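PDB 5JIP: cortical-lytic enzyme from Clostridium perfringens, which hydrolyses cortical peptidoglycan during spore germination, probably acting as a lysozyme-like muramidase of glycoside hydrolase family 25. Local coordinates for residues A[19-24]-A[51-56]; A[76-81]-A[115-120]; A[125-130]-A[159-164]; A[150-155]-A[191-196]. All coordinates share one frame; numbering follows the deposited sequence.

Overall arrangement
All four contacts lie in the glycoside hydrolase family 25 barrel, away from the magnesium site. Interaction 1 is a surface contact rich in direct hydrogen bonds, joining the loop after strand 15-19 to the turn that opens helix 56-66. Interaction 2 is partly buried and links two successive strand-to-helix loops, using two bridging waters and packing but no direct hydrogen bond. Interaction 3 is the buried one, almost wholly aliphatic and aromatic, while the partly buried interaction 4 is likewise apolar. Interactions 3 and 4 meet just past helix 152-157, where Asp160 hydrogen-bonds Gly194. Interaction 2 packs on both, through Trp130 and Phe154, whereas interaction 1 stands apart, about 22 Å from interaction 2 between centres.

Interaction 1 (A[19-24]-A[51-56]); sequences LNEFSR and RIDNKF
Glu21 and Asn54 join two loops of the TIM-barrel domain, the one after strand 15-19 and the one leading from strand 51-52 into helix 56-66. The carboxylate of Glu21 takes one N-H from the side-chain amide of Asn54 and the one from its backbone. OE1 accepts from ND2 of Asn54 at 2.8 Å on its syn side, close to the amide plane of the donor. OE2 accepts from the backbone N of Asn54 at 2.9 Å, the donor standing above the carboxylate, 66° out of its plane. OE2 also meets a water shared with Ile52 O. With CG between N and the carbonyl carbon (chi1 69°) and the chain extended beyond it, Glu21 has the length to span the gap.

Asp53 works in the reverse direction. Its OD2 receives Glu21 N at 2.9 Å through the syn lone pair, while OD1 receives Lys55 N at 2.8 Å and so caps the turn into the helix. The two carboxylates consequently come close, Glu21 OE2 to Asp53 OD2 being 3.5 Å. Arg41 forms salt bridges with both oxygens, which should offset their repulsion.

Within the type I turn from Asn20 to Ser23, Asn20 suits its place by closing an Asx turn: its OD1 accepts from Phe22 N at 2.9 Å. Lys55 adds its aliphatic stem, with CG 3.7 Å from Glu21 CA, and Glu21 CG sits 3.5 Å above the centre of the Phe22 ring.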
# COMPACT_ATOMS: atom_id res chain seq x y z
N LEU A 19 -29.87 1.96 -7.38
CA LEU A 19 -31.04 2.39 -8.16
C LEU A 19 -30.90 1.91 -9.60
O LEU A 19 -29.80 1.62 -10.08
CB LEU A 19 -31.18 3.92 -8.17
CG LEU A 19 -31.16 4.69 -6.86
CD1 LEU A 19 -31.06 6.20 -7.14
CD2 LEU A 19 -32.37 4.38 -6.04
N ASN A 20 -32.03 1.83 -10.30
CA ASN A 20 -32.01 1.58 -11.73
C ASN A 20 -33.24 2.22 -12.35
O ASN A 20 -33.95 2.99 -11.70
CB ASN A 20 -31.89 0.08 -12.03
CG ASN A 20 -33.06 -0.73 -11.50
OD1 ASN A 20 -34.19 -0.25 -11.35
ND2 ASN A 20 -32.78 -1.98 -11.20
N GLU A 21 -33.49 1.93 -13.63
CA GLU A 21 -34.58 2.61 -14.32
C GLU A 21 -35.95 2.34 -13.72
O GLU A 21 -36.91 3.07 -14.04
CB GLU A 21 -34.56 2.21 -15.79
CG GLU A 21 -34.95 0.78 -16.06
CD GLU A 21 -34.83 0.45 -17.52
OE1 GLU A 21 -35.87 0.51 -18.23
OE2 GLU A 21 -33.69 0.18 -17.97
N PHE A 22 -36.08 1.33 -12.87
CA PHE A 22 -37.37 1.01 -12.25
C PHE A 22 -37.54 1.68 -10.90
O PHE A 22 -38.60 1.55 -10.28
CB PHE A 22 -37.52 -0.53 -12.15
CG PHE A 22 -37.25 -1.21 -13.46
CD1 PHE A 22 -38.06 -0.96 -14.56
CD2 PHE A 22 -36.18 -2.09 -13.61
CE1 PHE A 22 -37.80 -1.55 -15.76
CE2 PHE A 22 -35.91 -2.68 -14.81
CZ PHE A 22 -36.73 -2.43 -15.89
N SER A 23 -36.53 2.40 -10.44
CA SER A 23 -36.67 3.15 -9.21
C SER A 23 -37.60 4.33 -9.47
O SER A 23 -37.44 5.03 -10.47
CB SER A 23 -35.30 3.66 -8.76
OG SER A 23 -34.44 2.57 -8.55
N ARG A 24 -38.59 4.51 -8.63
CA ARG A 24 -39.60 5.53 -8.86
C ARG A 24 -39.35 6.80 -8.05
O ARG A 24 -39.04 6.72 -6.86
CB ARG A 24 -40.98 4.98 -8.53
CG ARG A 24 -41.27 3.73 -9.33
CD ARG A 24 -42.72 3.28 -9.20
NE ARG A 24 -43.06 2.83 -7.85
CZ ARG A 24 -42.73 1.66 -7.31
NH1 ARG A 24 -43.12 1.38 -6.07
NH2 ARG A 24 -41.97 0.78 -7.98
N ARG A 51 -28.51 -4.42 -22.86
CA ARG A 51 -29.34 -3.23 -22.87
C ARG A 51 -28.76 -2.19 -21.93
O ARG A 51 -28.52 -2.48 -20.75
CB ARG A 51 -30.77 -3.56 -22.44
CG ARG A 51 -31.49 -4.44 -23.43
CD ARG A 51 -32.86 -4.82 -22.95
NE ARG A 51 -33.65 -5.33 -24.07
CZ ARG A 51 -34.94 -5.62 -24.00
NH1 ARG A 51 -35.62 -5.45 -22.86
NH2 ARG A 51 -35.55 -6.07 -25.09
N ILE A 52 -28.63 -0.95 -22.41
CA ILE A 52 -28.30 0.15 -21.52
C ILE A 52 -29.50 0.43 -20.65
O ILE A 52 -30.65 0.39 -21.12
CB ILE A 52 -27.88 1.40 -22.32
CG1 ILE A 52 -27.41 2.49 -21.36
CG2 ILE A 52 -29.06 1.96 -23.10
CD1 ILE A 52 -26.69 3.64 -22.07
N ASP A 53 -29.27 0.66 -19.37
CA ASP A 53 -30.35 1.03 -18.48
C ASP A 53 -30.92 2.37 -18.95
O ASP A 53 -30.18 3.29 -19.30
CB ASP A 53 -29.85 1.10 -17.03
CG ASP A 53 -30.91 1.60 -16.07
OD1 ASP A 53 -31.18 2.81 -16.06
OD2 ASP A 53 -31.50 0.78 -15.32
N ASN A 54 -32.25 2.47 -18.99
CA ASN A 54 -32.89 3.62 -19.63
C ASN A 54 -32.85 4.91 -18.81
O ASN A 54 -33.23 5.96 -19.35
CB ASN A 54 -34.33 3.28 -19.98
CG ASN A 54 -34.41 2.28 -21.11
OD1 ASN A 54 -33.83 2.51 -22.18
ND2 ASN A 54 -35.08 1.16 -20.88
N LYS A 55 -32.43 4.85 -17.54
CA LYS A 55 -32.21 6.05 -16.74
C LYS A 55 -30.74 6.29 -16.42
O LYS A 55 -30.41 7.35 -15.87
CB LYS A 55 -33.01 5.97 -15.43
CG LYS A 55 -34.53 6.07 -15.59
CD LYS A 55 -34.92 7.48 -15.89
CE LYS A 55 -36.40 7.68 -15.65
NZ LYS A 55 -36.81 9.08 -15.98
N PHE A 56 -29.84 5.37 -16.79
CA PHE A 56 -28.44 5.51 -16.39
C PHE A 56 -27.86 6.86 -16.80
O PHE A 56 -27.29 7.58 -15.98
CB PHE A 56 -27.61 4.37 -16.96
CG PHE A 56 -26.14 4.54 -16.73
CD1 PHE A 56 -25.66 4.72 -15.45
CD2 PHE A 56 -25.25 4.56 -17.79
CE1 PHE A 56 -24.33 4.93 -15.22
CE2 PHE A 56 -23.91 4.76 -17.57
CZ PHE A 56 -23.44 4.94 -16.27
O HOH W 1 -32.85 -1.46 -19.93

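Interaction 2 (A[76-81]-A[115-120]); sequences AKPSKD and ETPTDK
Thr116 packs against Ala76 and Pro78 where two successive beta-alpha loops of the TIM barrel meet. Residues 76-81 follow strand 70-75 and residues 115-120 follow the adjacent parallel strand 111-113, so the contact belongs to the C-terminal end of the strands, the end at which TIM-barrel enzymes carry their active sites.

Glu115 comes first and contributes its backbone: its N donates to a water at 2.8 Å, and that water in turn donates to Ala76 O at 2.7 Å. Its carboxylate OE2 is hydrogen-bonded to a MES molecule, probably from the crystallisation liquor.

Thr116 divides its branches between two tasks. The methyl CG2 rests 3.4 Å from Ala76 O and 3.8 Å from Pro78 CD. OG1 lies anti to the backbone N (chi1 -167°) and shares a second water, 2.8 Å from OG1 of Thr116 and 3.0 Å from the ammonium nitrogen NZ of Lys77, whose chain runs extended and turns only at its last torsion (chi4 71°), which brings NZ to the water. A beta-branched residue with one methyl and one hydroxyl fits this half-buried seam. The carbonyl of Thr116 is buried without a polar partner, and Pro78 presents the C-H groups of its ring to it.

Pro117 follows through a cis peptide bond, its O accepting from Tyr158 OH. The compact proline rings complete the seam, Pro117 CD lying 4.4 Å from Pro78 CD.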
# COMPACT_ATOMS: atom_id res chain seq x y z
N ALA A 76 -24.91 -9.29 -15.05
CA ALA A 76 -24.20 -10.30 -15.83
C ALA A 76 -25.15 -11.36 -16.38
O ALA A 76 -26.16 -11.71 -15.75
CB ALA A 76 -23.15 -10.96 -14.97
N LYS A 77 -24.82 -11.89 -17.56
CA LYS A 77 -25.37 -13.16 -18.02
C LYS A 77 -24.23 -14.14 -18.29
O LYS A 77 -23.69 -14.19 -19.40
CB LYS A 77 -26.25 -12.99 -19.25
CG LYS A 77 -27.09 -14.26 -19.45
CD LYS A 77 -28.28 -14.07 -20.38
CE LYS A 77 -29.16 -15.35 -20.41
NZ LYS A 77 -29.94 -15.60 -19.12
N PRO A 78 -23.84 -14.92 -17.29
CA PRO A 78 -22.71 -15.84 -17.48
C PRO A 78 -23.12 -17.02 -18.36
O PRO A 78 -24.30 -17.32 -18.53
CB PRO A 78 -22.38 -16.30 -16.05
CG PRO A 78 -23.02 -15.26 -15.16
CD PRO A 78 -24.27 -14.86 -15.89
N SER A 79 -22.11 -17.66 -18.95
CA SER A 79 -22.33 -18.84 -19.78
C SER A 79 -21.06 -19.68 -19.78
O SER A 79 -20.04 -19.29 -19.18
CB SER A 79 -22.74 -18.45 -21.20
OG SER A 79 -21.63 -18.11 -22.02
N LYS A 80 -21.14 -20.84 -20.44
CA LYS A 80 -19.96 -21.69 -20.61
C LYS A 80 -18.98 -21.11 -21.62
O LYS A 80 -17.83 -21.55 -21.67
CB LYS A 80 -20.37 -23.11 -21.06
CG LYS A 80 -21.23 -23.86 -20.07
CD LYS A 80 -21.51 -25.30 -20.50
CE LYS A 80 -22.62 -25.89 -19.64
NZ LYS A 80 -22.84 -27.33 -19.92
N ASP A 81 -19.41 -20.16 -22.44
CA ASP A 81 -18.53 -19.56 -23.44
C ASP A 81 -17.87 -18.33 -22.83
O ASP A 81 -18.54 -17.34 -22.53
CB ASP A 81 -19.30 -19.22 -24.71
CG ASP A 81 -18.44 -18.52 -25.73
OD1 ASP A 81 -17.20 -18.54 -25.56
OD2 ASP A 81 -18.98 -17.94 -26.68
N GLU A 115 -26.17 -12.68 -10.44
CA GLU A 115 -27.33 -13.24 -9.75
C GLU A 115 -27.91 -14.41 -10.52
O GLU A 115 -28.96 -14.92 -10.12
CB GLU A 115 -28.43 -12.16 -9.57
CG GLU A 115 -28.07 -11.05 -8.65
CD GLU A 115 -29.09 -9.92 -8.71
OE1 GLU A 115 -30.30 -10.22 -8.56
OE2 GLU A 115 -28.68 -8.77 -8.93
N THR A 116 -27.28 -14.83 -11.60
CA THR A 116 -27.81 -15.85 -12.49
C THR A 116 -26.61 -16.62 -13.05
O THR A 116 -25.50 -16.07 -13.10
CB THR A 116 -28.67 -15.21 -13.60
OG1 THR A 116 -29.42 -16.21 -14.29
CG2 THR A 116 -27.82 -14.46 -14.58
N PRO A 117 -26.78 -17.89 -13.44
CA PRO A 117 -27.98 -18.73 -13.34
C PRO A 117 -28.08 -19.39 -11.98
O PRO A 117 -27.06 -19.58 -11.31
CB PRO A 117 -27.77 -19.78 -14.44
CG PRO A 117 -26.27 -19.98 -14.43
CD PRO A 117 -25.67 -18.61 -14.10
N THR A 118 -29.30 -19.73 -11.58
CA THR A 118 -29.56 -20.45 -10.34
C THR A 118 -30.08 -21.85 -10.60
O THR A 118 -30.58 -22.50 -9.68
CB THR A 118 -30.57 -19.71 -9.47
OG1 THR A 118 -31.78 -19.51 -10.22
CG2 THR A 118 -30.00 -18.36 -9.02
N ASP A 119 -30.04 -22.30 -11.83
CA ASP A 119 -30.33 -23.69 -12.09
C ASP A 119 -28.99 -24.42 -11.99
O ASP A 119 -28.03 -23.90 -11.41
CB ASP A 119 -31.08 -23.83 -13.41
CG ASP A 119 -30.34 -23.23 -14.57
OD1 ASP A 119 -29.17 -22.86 -14.42
OD2 ASP A 119 -30.94 -23.14 -15.66
N LYS A 120 -28.90 -25.62 -12.53
CA LYS A 120 -27.63 -26.34 -12.45
C LYS A 120 -26.86 -26.24 -13.75
O LYS A 120 -26.06 -27.13 -14.06
CB LYS A 120 -27.88 -27.79 -12.07
CG LYS A 120 -28.57 -27.94 -10.71
CD LYS A 120 -27.87 -28.99 -9.84
CE LYS A 120 -28.10 -30.42 -10.36
NZ LYS A 120 -29.53 -30.84 -10.26
O HOH W 2 -26.27 -11.69 -13.09
O HOH W 3 -28.66 -17.09 -16.89

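Interaction 3 (A[125-130]-A[159-164]); sequences TELVNW and DDFKVP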
# COMPACT_ATOMS: atom_id res chain seq x y z
N THR A 125 -16.80 -24.09 -11.30
CA THR A 125 -15.63 -23.70 -12.09
C THR A 125 -16.05 -22.85 -13.28
O THR A 125 -15.42 -21.84 -13.58
CB THR A 125 -14.86 -24.94 -12.57
OG1 THR A 125 -14.45 -25.72 -11.44
CG2 THR A 125 -13.63 -24.54 -13.39
N GLU A 126 -17.12 -23.25 -13.96
CA GLU A 126 -17.54 -22.49 -15.13
C GLU A 126 -18.01 -21.09 -14.74
O GLU A 126 -17.68 -20.12 -15.42
CB GLU A 126 -18.65 -23.26 -15.86
CG GLU A 126 -18.14 -24.51 -16.56
CD GLU A 126 -19.25 -25.39 -17.09
OE1 GLU A 126 -20.30 -25.51 -16.42
OE2 GLU A 126 -19.04 -25.98 -18.18
N LEU A 127 -18.78 -20.97 -13.65
CA LEU A 127 -19.28 -19.66 -13.26
C LEU A 127 -18.12 -18.76 -12.83
O LEU A 127 -18.00 -17.62 -13.30
CB LEU A 127 -20.29 -19.78 -12.13
CG LEU A 127 -20.86 -18.47 -11.59
CD1 LEU A 127 -21.59 -17.71 -12.67
CD2 LEU A 127 -21.83 -18.69 -10.43
N VAL A 128 -17.24 -19.27 -11.98
CA VAL A 128 -16.14 -18.45 -11.49
C VAL A 128 -15.19 -18.10 -12.64
O VAL A 128 -14.71 -16.97 -12.71
CB VAL A 128 -15.41 -19.17 -10.33
CG1 VAL A 128 -14.12 -18.45 -9.96
CG2 VAL A 128 -16.31 -19.28 -9.06
N ASN A 129 -14.86 -19.06 -13.52
CA ASN A 129 -14.05 -18.73 -14.68
C ASN A 129 -14.65 -17.59 -15.50
O ASN A 129 -13.92 -16.74 -16.02
CB ASN A 129 -13.87 -19.96 -15.57
CG ASN A 129 -12.82 -20.91 -15.04
OD1 ASN A 129 -12.16 -20.64 -14.03
ND2 ASN A 129 -12.66 -22.03 -15.73
N TRP A 130 -15.97 -17.57 -15.65
CA TRP A 130 -16.62 -16.50 -16.42
C TRP A 130 -16.45 -15.15 -15.72
O TRP A 130 -16.06 -14.17 -16.35
CB TRP A 130 -18.09 -16.83 -16.63
CG TRP A 130 -18.76 -15.91 -17.57
CD1 TRP A 130 -18.97 -16.11 -18.91
CD2 TRP A 130 -19.30 -14.62 -17.27
NE1 TRP A 130 -19.60 -15.01 -19.45
CE2 TRP A 130 -19.81 -14.09 -18.46
CE3 TRP A 130 -19.39 -13.86 -16.09
CZ2 TRP A 130 -20.44 -12.83 -18.51
CZ3 TRP A 130 -19.99 -12.62 -16.15
CH2 TRP A 130 -20.52 -12.12 -17.35
N ASP A 159 -21.14 -23.59 -3.99
CA ASP A 159 -20.10 -24.19 -3.15
C ASP A 159 -19.20 -23.12 -2.56
O ASP A 159 -17.98 -23.30 -2.50
CB ASP A 159 -19.24 -25.19 -3.94
CG ASP A 159 -20.00 -26.43 -4.34
OD1 ASP A 159 -20.53 -27.12 -3.44
OD2 ASP A 159 -20.03 -26.72 -5.56
N ASP A 160 -19.77 -22.00 -2.13
CA ASP A 160 -18.94 -20.96 -1.52
C ASP A 160 -17.98 -20.34 -2.52
O ASP A 160 -16.99 -19.73 -2.14
CB ASP A 160 -18.16 -21.56 -0.34
CG ASP A 160 -17.89 -20.56 0.79
OD1 ASP A 160 -18.67 -19.62 0.96
OD2 ASP A 160 -16.90 -20.75 1.55
N PHE A 161 -18.23 -20.52 -3.82
CA PHE A 161 -17.32 -20.07 -4.87
C PHE A 161 -15.94 -20.72 -4.73
O PHE A 161 -14.93 -20.19 -5.21
CB PHE A 161 -17.16 -18.54 -4.89
CG PHE A 161 -18.29 -17.81 -5.53
CD1 PHE A 161 -19.43 -18.46 -6.00
CD2 PHE A 161 -18.21 -16.44 -5.70
CE1 PHE A 161 -20.47 -17.74 -6.61
CE2 PHE A 161 -19.22 -15.73 -6.29
CZ PHE A 161 -20.37 -16.39 -6.74
N LYS A 162 -15.89 -21.89 -4.11
CA LYS A 162 -14.66 -22.67 -4.07
C LYS A 162 -14.51 -23.46 -5.36
O LYS A 162 -15.41 -24.22 -5.73
CB LYS A 162 -14.66 -23.60 -2.87
CG LYS A 162 -13.33 -24.35 -2.69
CD LYS A 162 -13.28 -25.07 -1.36
CE LYS A 162 -11.87 -25.60 -1.10
NZ LYS A 162 -11.76 -26.46 0.12
N VAL A 163 -13.41 -23.25 -6.06
CA VAL A 163 -13.16 -23.92 -7.33
C VAL A 163 -12.27 -25.13 -7.05
O VAL A 163 -11.18 -24.96 -6.49
CB VAL A 163 -12.49 -22.99 -8.34
CG1 VAL A 163 -12.09 -23.77 -9.61
CG2 VAL A 163 -13.47 -21.85 -8.66
N PRO A 164 -12.67 -26.33 -7.45
CA PRO A 164 -11.81 -27.52 -7.25
C PRO A 164 -10.39 -27.29 -7.75
O PRO A 164 -10.16 -26.88 -8.88
CB PRO A 164 -12.53 -28.59 -8.08
CG PRO A 164 -13.98 -28.21 -7.99
CD PRO A 164 -13.98 -26.69 -8.01
O HOH W 4 -11.93 -26.74 -11.18
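Val128 and Val163 form the centre of a buried apolar seam between helix 124-142 and the loop that follows helix 152-157 in the barrel domain. The valines interlock obliquely: Val163 CG2 lies 3.7 Å from both CB and CG1 of Val128. Beta-branched valines suit both positions because their methyls pack compactly at this spacing. The backbones approach more closely at the next pair, with CA of Thr125 5.4 Å from CA of Val163.

The aromatic part belongs to Phe161, whose ring is approached obliquely by two helix residues. Leu127 brings CD2 to 4.2 Å from CE1 of Phe161, and Val128 brings CG2 to 4.3 Å from CG of the same ring. Asp159, Asp160 and Phe161 all have positive phi, and this left-handed turn is tied by Lys162 N donating to Asp159 O.

Polar chemistry is confined to the outer margin. Thr125 OG1 sits 3.6 Å from both Val163 CG1 and Pro164 CD, and a water lies 2.7 Å from that OG1 and donates to Pro164 O at 2.9 Å. Threonine thus serves both the apolar seam and the hydrated edge. With no direct hydrogen bond between the segments, the loop is held to the helix by close fit and hydrophobic burial.

Interaction 4 (A[150-155]-A[191-196]); sequences TGLFFI and PNVGGW
A beta-alpha junction of the TIM barrel, where strand 147-151 passes into helix 152-157, packs against the long loop between strands 175-178 and 201-208. Leu152 and Ile155, one turn apart, give the helix an apolar flank for Pro191, Val193 and Trp196.

Leu152 CG is anti to the backbone N (chi1 -178°), which carries its forked end out to the loop. CD2 meets Pro191 CD at 3.7 Å, while CD1 lies 3.9 Å from Val193 CG1, Leu152 and Val193 crossing at about a right angle. Ile155 reaches out with its longer branch: CD1 is 4.1 Å from Val193 CG2 and 4.0 Å from Trp196 CZ3, an oblique approach to the indole. Val193 sits between both: CG1 packs on Leu152 alone, while CG2 lies near the ends of both Leu152 and Ile155.

A type I' turn from Val193 to Trp196 brings the indole round, closed by Trp196 N donating to Val193 O at 3.0 Å. Glycine at 194 and 195 suits the positive phi values of that turn, and Gly194 O lies 3.7 Å above the plane of the Trp196 ring, toward its rim.

Outside the segments, Trp196 NE1 donates to Met173 O, and Asp160, just after the helix, accepts from Gly194 N. Strand 175-178 pairs with strand 147-151; its Ile177 touches Val193 and its Leu175 touches Trp196, so the loop bridges the helix and the neighbouring strand.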
# COMPACT_ATOMS: atom_id res chain seq x y z
N THR A 150 -22.94 -9.99 -5.32
CA THR A 150 -23.69 -11.22 -5.37
C THR A 150 -24.34 -11.41 -4.01
O THR A 150 -23.98 -10.75 -3.05
CB THR A 150 -22.79 -12.41 -5.77
OG1 THR A 150 -23.60 -13.54 -6.09
CG2 THR A 150 -21.87 -12.77 -4.68
N GLY A 151 -25.27 -12.37 -3.94
CA GLY A 151 -25.97 -12.67 -2.71
C GLY A 151 -25.36 -13.85 -1.95
O GLY A 151 -24.71 -14.72 -2.52
N LEU A 152 -25.60 -13.85 -0.63
CA LEU A 152 -25.15 -14.96 0.21
C LEU A 152 -25.76 -16.28 -0.26
O LEU A 152 -25.06 -17.29 -0.36
CB LEU A 152 -25.51 -14.68 1.67
CG LEU A 152 -25.06 -15.74 2.71
CD1 LEU A 152 -23.56 -15.94 2.63
CD2 LEU A 152 -25.46 -15.37 4.15
N PHE A 153 -27.05 -16.27 -0.56
CA PHE A 153 -27.71 -17.48 -1.07
C PHE A 153 -27.02 -17.99 -2.32
O PHE A 153 -26.71 -19.19 -2.44
CB PHE A 153 -29.17 -17.19 -1.34
CG PHE A 153 -29.92 -18.35 -1.91
CD1 PHE A 153 -30.39 -19.35 -1.09
CD2 PHE A 153 -30.15 -18.44 -3.27
CE1 PHE A 153 -31.08 -20.43 -1.61
CE2 PHE A 153 -30.83 -19.52 -3.79
CZ PHE A 153 -31.30 -20.51 -2.96
N PHE A 154 -26.76 -17.09 -3.27
CA PHE A 154 -26.14 -17.44 -4.54
C PHE A 154 -24.76 -18.06 -4.33
O PHE A 154 -24.43 -19.08 -4.95
CB PHE A 154 -26.05 -16.18 -5.41
CG PHE A 154 -25.68 -16.44 -6.83
CD1 PHE A 154 -26.65 -16.76 -7.75
CD2 PHE A 154 -24.36 -16.32 -7.26
CE1 PHE A 154 -26.32 -17.00 -9.07
CE2 PHE A 154 -24.02 -16.54 -8.58
CZ PHE A 154 -25.00 -16.88 -9.49
N ILE A 155 -23.93 -17.44 -3.47
CA ILE A 155 -22.63 -18.01 -3.16
C ILE A 155 -22.81 -19.45 -2.67
O ILE A 155 -22.08 -20.35 -3.07
CB ILE A 155 -21.89 -17.14 -2.12
CG1 ILE A 155 -21.45 -15.81 -2.76
CG2 ILE A 155 -20.69 -17.85 -1.54
CD1 ILE A 155 -20.91 -14.79 -1.77
N PRO A 191 -21.94 -13.54 7.31
CA PRO A 191 -20.82 -14.41 7.69
C PRO A 191 -19.67 -14.26 6.72
O PRO A 191 -19.83 -13.84 5.58
CB PRO A 191 -21.43 -15.81 7.62
CG PRO A 191 -22.40 -15.72 6.54
CD PRO A 191 -23.00 -14.31 6.65
N ASN A 192 -18.50 -14.69 7.16
CA ASN A 192 -17.34 -14.72 6.29
C ASN A 192 -17.46 -15.92 5.36
O ASN A 192 -17.64 -17.05 5.82
CB ASN A 192 -16.04 -14.73 7.11
CG ASN A 192 -15.77 -13.38 7.82
OD1 ASN A 192 -16.26 -12.31 7.43
ND2 ASN A 192 -14.95 -13.44 8.85
N VAL A 193 -17.40 -15.68 4.05
CA VAL A 193 -17.66 -16.70 3.03
C VAL A 193 -16.79 -16.44 1.81
O VAL A 193 -16.24 -15.35 1.64
CB VAL A 193 -19.15 -16.74 2.61
CG1 VAL A 193 -20.04 -17.16 3.77
CG2 VAL A 193 -19.60 -15.42 2.07
N GLY A 194 -16.70 -17.45 0.95
CA GLY A 194 -16.02 -17.32 -0.33
C GLY A 194 -14.56 -16.99 -0.25
O GLY A 194 -13.98 -16.54 -1.24
N GLY A 195 -13.92 -17.19 0.90
CA GLY A 195 -12.54 -16.80 1.07
C GLY A 195 -12.31 -15.31 1.18
O GLY A 195 -11.16 -14.89 1.29
N TRP A 196 -13.37 -14.50 1.14
CA TRP A 196 -13.26 -13.07 1.33
C TRP A 196 -13.00 -12.76 2.79
O TRP A 196 -13.78 -13.15 3.67
CB TRP A 196 -14.54 -12.38 0.87
CG TRP A 196 -14.58 -12.11 -0.62
CD1 TRP A 196 -13.80 -11.20 -1.31
CD2 TRP A 196 -15.44 -12.71 -1.59
NE1 TRP A 196 -14.13 -11.22 -2.64
CE2 TRP A 196 -15.15 -12.12 -2.83
CE3 TRP A 196 -16.46 -13.68 -1.53
CZ2 TRP A 196 -15.80 -12.49 -4.00
CZ3 TRP A 196 -17.11 -14.03 -2.69
CH2 TRP A 196 -16.78 -13.44 -3.91